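Local coordinates for uncharacterized protein (Bacteroides ovatus, PDB 4IRT) that is of unknown function but belongs to the BNR-repeat proteins of the beta-propeller clan and may act as a neuraminidase, at residues 29-40 against 74-84. Sequence-based numbering, arbitrary orientation.
Sequences VTHGDEQYISYY and NIISMMIDGEG
Tyr40 lays its ring flat on Ile76, whose CD1 sits over the ring centre, 3.5 Å above the plane, and Tyr40 OH donates a 2.7 Å hydrogen bond to Asn74 O, nearly in line with that carbonyl. An aromatic with a hydroxyl end serves both needs; a phenylalanine here would probably keep the CH-pi contact but leave Asn74 O without this donor. The selenium of Met78 (selenomethionine) lies 3.4 Å from Ser38 OG, a side chain small enough to admit it, and the bent end of Met78 carries CE to Tyr36 CB, 3.8 Å away. Val29 CG1 fits between Met78 CG and Ile80 CG1, 3.9 Å from each. Ile80 divides its branches: CD1 lies over the Tyr36 ring, 3.6 Å from CD1 of that tyrosine, and CG2 covers the ring face that His31 presents with CG anti to the backbone N (chi1 -176°). Two neighbouring antiparallel sheets, consistent with successive beta-propeller blades, pack face to face, strand 76-80 running at 165° to strand 34-40. At the solvent-facing end, a water joins His31 NE2 to Gly82 O. Asp81 OD1 accepts from Glu83 N in an Asx turn, while OD2 is hydrogen-bonded to His87 NE2. Leu48 extends the interface, touching Ser38 and Met78.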
loop_
_atom_site.group_PDB
_atom_site.type_symbol
_atom_site.label_atom_id
_atom_site.label_comp_id
_atom_site.label_asym_id
_atom_site.label_seq_id
_atom_site.Cartn_x
_atom_site.Cartn_y
_atom_site.Cartn_z
ATOM N N VAL A 29 -3.756 10.490 5.139
ATOM C CA VAL A 29 -2.441 11.034 5.346
ATOM C C VAL A 29 -2.484 12.315 6.139
ATOM O O VAL A 29 -3.278 13.212 5.846
ATOM C CB VAL A 29 -1.684 11.219 4.021
ATOM C CG1 VAL A 29 -2.385 12.209 3.107
ATOM C CG2 VAL A 29 -0.274 11.713 4.299
ATOM N N THR A 30 -1.630 12.372 7.150
ATOM C CA THR A 30 -1.464 13.558 8.005
ATOM C C THR A 30 -0.340 14.477 7.508
ATOM O O THR A 30 0.741 14.025 7.172
ATOM C CB THR A 30 -1.175 13.133 9.470
ATOM O OG1 THR A 30 -2.383 12.581 10.046
ATOM C CG2 THR A 30 -0.711 14.320 10.337
ATOM N N HIS A 31 -0.596 15.781 7.531
ATOM C CA HIS A 31 0.457 16.781 7.338
ATOM C C HIS A 31 0.275 17.766 8.485
ATOM O O HIS A 31 -0.788 18.370 8.629
ATOM C CB HIS A 31 0.308 17.441 5.974
ATOM C CG HIS A 31 1.395 18.404 5.641
ATOM N ND1 HIS A 31 2.649 18.009 5.234
ATOM C CD2 HIS A 31 1.414 19.761 5.664
ATOM C CE1 HIS A 31 3.399 19.071 5.033
ATOM N NE2 HIS A 31 2.669 20.145 5.274
ATOM N N GLY A 32 1.272 17.852 9.350
ATOM C CA GLY A 32 1.155 18.718 10.536
ATOM C C GLY A 32 0.082 18.166 11.475
ATOM O O GLY A 32 0.121 16.985 11.851
ATOM N N ASP A 33 -0.865 19.005 11.866
ATOM C CA ASP A 33 -1.979 18.527 12.675
ATOM C C ASP A 33 -3.285 18.340 11.893
ATOM O O ASP A 33 -4.352 18.287 12.490
ATOM C CB ASP A 33 -2.171 19.405 13.927
ATOM C CG ASP A 33 -2.814 20.750 13.639
ATOM O OD1 ASP A 33 -2.930 21.177 12.465
ATOM O OD2 ASP A 33 -3.236 21.392 14.630
ATOM N N GLU A 34 -3.190 18.232 10.566
ATOM C CA GLU A 34 -4.373 18.025 9.713
ATOM C C GLU A 34 -4.278 16.667 9.074
ATOM O O GLU A 34 -3.204 16.246 8.677
ATOM C CB GLU A 34 -4.442 19.087 8.637
ATOM C CG GLU A 34 -4.739 20.423 9.281
ATOM C CD GLU A 34 -4.745 21.614 8.352
ATOM O OE1 GLU A 34 -4.183 21.571 7.244
ATOM O OE2 GLU A 34 -5.313 22.633 8.780
ATOM N N GLN A 35 -5.402 15.986 8.970
ATOM C CA GLN A 35 -5.436 14.698 8.300
ATOM C C GLN A 35 -6.349 14.788 7.087
ATOM O O GLN A 35 -7.435 15.383 7.159
ATOM C CB GLN A 35 -5.958 13.651 9.271
ATOM C CG GLN A 35 -6.004 12.246 8.747
ATOM C CD GLN A 35 -6.502 11.308 9.811
ATOM O OE1 GLN A 35 -7.659 11.382 10.231
ATOM N NE2 GLN A 35 -5.643 10.438 10.266
ATOM N N TYR A 36 -5.890 14.192 6.007
ATOM C CA TYR A 36 -6.537 14.220 4.719
ATOM C C TYR A 36 -6.959 12.825 4.343
ATOM O O TYR A 36 -6.273 11.851 4.671
ATOM C CB TYR A 36 -5.571 14.728 3.645
ATOM C CG TYR A 36 -5.163 16.161 3.825
ATOM C CD1 TYR A 36 -4.115 16.519 4.689
ATOM C CD2 TYR A 36 -5.818 17.174 3.127
ATOM C CE1 TYR A 36 -3.766 17.846 4.875
ATOM C CE2 TYR A 36 -5.449 18.490 3.280
ATOM C CZ TYR A 36 -4.426 18.821 4.142
ATOM O OH TYR A 36 -4.092 20.150 4.293
ATOM N N ILE A 37 -8.078 12.738 3.624
ATOM C CA ILE A 37 -8.630 11.461 3.216
ATOM C C ILE A 37 -9.163 11.605 1.801
ATOM O O ILE A 37 -9.452 12.724 1.338
ATOM C CB ILE A 37 -9.757 11.018 4.195
ATOM C CG1 ILE A 37 -10.064 9.519 4.050
ATOM C CG2 ILE A 37 -11.004 11.879 4.028
ATOM C CD1 ILE A 37 -10.993 9.024 5.145
ATOM N N SER A 38 -9.293 10.488 1.100
ATOM C CA SER A 38 -9.858 10.506 -0.241
ATOM C C SER A 38 -10.617 9.212 -0.460
ATOM O O SER A 38 -10.216 8.168 0.043
ATOM C CB SER A 38 -8.754 10.666 -1.329
ATOM O OG SER A 38 -7.776 9.641 -1.279
ATOM N N TYR A 39 -11.692 9.313 -1.226
ATOM C CA TYR A 39 -12.519 8.170 -1.572
ATOM C C TYR A 39 -13.433 8.525 -2.701
ATOM O O TYR A 39 -13.555 9.714 -3.070
ATOM C CB TYR A 39 -13.346 7.707 -0.391
ATOM C CG TYR A 39 -14.253 8.740 0.202
ATOM C CD1 TYR A 39 -13.804 9.581 1.215
ATOM C CD2 TYR A 39 -15.595 8.833 -0.194
ATOM C CE1 TYR A 39 -14.653 10.511 1.808
ATOM C CE2 TYR A 39 -16.446 9.759 0.398
ATOM C CZ TYR A 39 -15.940 10.605 1.379
ATOM O OH TYR A 39 -16.778 11.505 1.982
ATOM N N TYR A 40 -14.056 7.490 -3.287
ATOM C CA TYR A 40 -15.140 7.703 -4.227
ATOM C C TYR A 40 -16.489 7.644 -3.516
ATOM O O TYR A 40 -16.749 6.709 -2.742
ATOM C CB TYR A 40 -15.127 6.637 -5.294
ATOM C CG TYR A 40 -13.935 6.607 -6.230
ATOM C CD1 TYR A 40 -13.761 7.589 -7.188
ATOM C CD2 TYR A 40 -13.035 5.538 -6.211
ATOM C CE1 TYR A 40 -12.676 7.560 -8.044
ATOM C CE2 TYR A 40 -11.948 5.484 -7.072
ATOM C CZ TYR A 40 -11.791 6.490 -8.023
ATOM O OH TYR A 40 -10.732 6.475 -8.916
ATOM N N ASN A 74 -9.140 0.538 -9.903
ATOM C CA ASN A 74 -9.078 1.943 -10.295
ATOM C C ASN A 74 -9.007 2.930 -9.092
ATOM O O ASN A 74 -9.722 3.944 -9.018
ATOM C CB ASN A 74 -10.256 2.272 -11.207
ATOM C CG ASN A 74 -10.126 1.661 -12.590
ATOM O OD1 ASN A 74 -9.798 0.469 -12.739
ATOM N ND2 ASN A 74 -10.405 2.461 -13.612
ATOM N N ILE A 75 -8.104 2.607 -8.170
ATOM C CA ILE A 75 -8.010 3.296 -6.882
ATOM C C ILE A 75 -7.495 4.730 -6.951
ATOM O O ILE A 75 -6.934 5.168 -7.963
ATOM C CB ILE A 75 -7.127 2.489 -5.913
ATOM C CG1 ILE A 75 -5.689 2.372 -6.459
ATOM C CG2 ILE A 75 -7.742 1.120 -5.699
ATOM C CD1 ILE A 75 -4.730 3.300 -5.788
ATOM N N ILE A 76 -7.667 5.421 -5.842
ATOM C CA ILE A 76 -7.134 6.753 -5.602
ATOM C C ILE A 76 -5.952 6.617 -4.625
ATOM O O ILE A 76 -6.090 6.041 -3.516
ATOM C CB ILE A 76 -8.173 7.640 -4.891
ATOM C CG1 ILE A 76 -9.470 7.779 -5.695
ATOM C CG2 ILE A 76 -7.579 9.022 -4.563
ATOM C CD1 ILE A 76 -10.690 7.960 -4.800
ATOM N N SER A 77 -4.818 7.185 -5.000
ATOM C CA SER A 77 -3.708 7.390 -4.081
ATOM C C SER A 77 -3.408 8.885 -3.966
ATOM O O SER A 77 -3.334 9.607 -4.984
ATOM C CB SER A 77 -2.446 6.676 -4.585
ATOM O OG SER A 77 -2.483 5.265 -4.393
HETATM N N MSE A 78 -3.190 9.333 -2.730
HETATM C CA MSE A 78 -2.878 10.728 -2.423
HETATM C C MSE A 78 -1.662 10.867 -1.533
HETATM O O MSE A 78 -1.195 9.893 -0.897
HETATM C CB MSE A 78 -4.085 11.390 -1.765
HETATM C CG MSE A 78 -4.116 11.189 -0.271
HETATM SE SE MSE A 78 -5.780 11.637 0.657
HETATM C CE MSE A 78 -5.979 13.437 0.061
HETATM N N MSE A 79 -1.133 12.093 -1.476
HETATM C CA MSE A 79 0.012 12.431 -0.626
HETATM C C MSE A 79 0.124 13.926 -0.531
HETATM O O MSE A 79 -0.359 14.637 -1.402
HETATM C CB MSE A 79 1.300 11.866 -1.239
HETATM C CG MSE A 79 2.585 12.066 -0.438
HETATM SE SE MSE A 79 2.505 11.418 1.403
HETATM C CE MSE A 79 1.869 9.619 1.116
ATOM N N ILE A 80 0.762 14.419 0.529
ATOM C CA ILE A 80 0.967 15.850 0.731
ATOM C C ILE A 80 2.462 16.122 0.619
ATOM O O ILE A 80 3.282 15.393 1.196
ATOM C CB ILE A 80 0.501 16.327 2.114
ATOM C CG1 ILE A 80 -0.872 15.734 2.505
ATOM C CG2 ILE A 80 0.487 17.867 2.167
ATOM C CD1 ILE A 80 -2.048 16.239 1.728
ATOM N N ASP A 81 2.822 17.144 -0.142
ATOM C CA ASP A 81 4.230 17.527 -0.288
ATOM C C ASP A 81 4.635 18.496 0.829
ATOM O O ASP A 81 3.810 18.867 1.671
ATOM C CB ASP A 81 4.546 18.048 -1.713
ATOM C CG ASP A 81 3.914 19.416 -2.032
ATOM O OD1 ASP A 81 3.573 20.173 -1.106
ATOM O OD2 ASP A 81 3.768 19.728 -3.249
ATOM N N GLY A 82 5.884 18.943 0.808
ATOM C CA GLY A 82 6.432 19.756 1.891
ATOM C C GLY A 82 5.806 21.129 2.038
ATOM O O GLY A 82 5.993 21.770 3.063
ATOM N N GLU A 83 5.143 21.619 0.991
ATOM C CA GLU A 83 4.494 22.923 1.004
ATOM C C GLU A 83 3.021 22.761 1.281
ATOM O O GLU A 83 2.304 23.743 1.390
ATOM C CB GLU A 83 4.709 23.649 -0.326
ATOM C CG GLU A 83 6.071 24.323 -0.437
ATOM C CD GLU A 83 6.426 24.756 -1.849
ATOM O OE1 GLU A 83 5.674 24.488 -2.817
ATOM O OE2 GLU A 83 7.507 25.341 -1.998
ATOM N N GLY A 84 2.572 21.532 1.470
ATOM C CA GLY A 84 1.218 21.313 1.898
ATOM C C GLY A 84 0.223 21.112 0.763
ATOM O O GLY A 84 -0.976 21.170 1.005
HETATM O O HOH W 1 3.557 22.646 4.697
#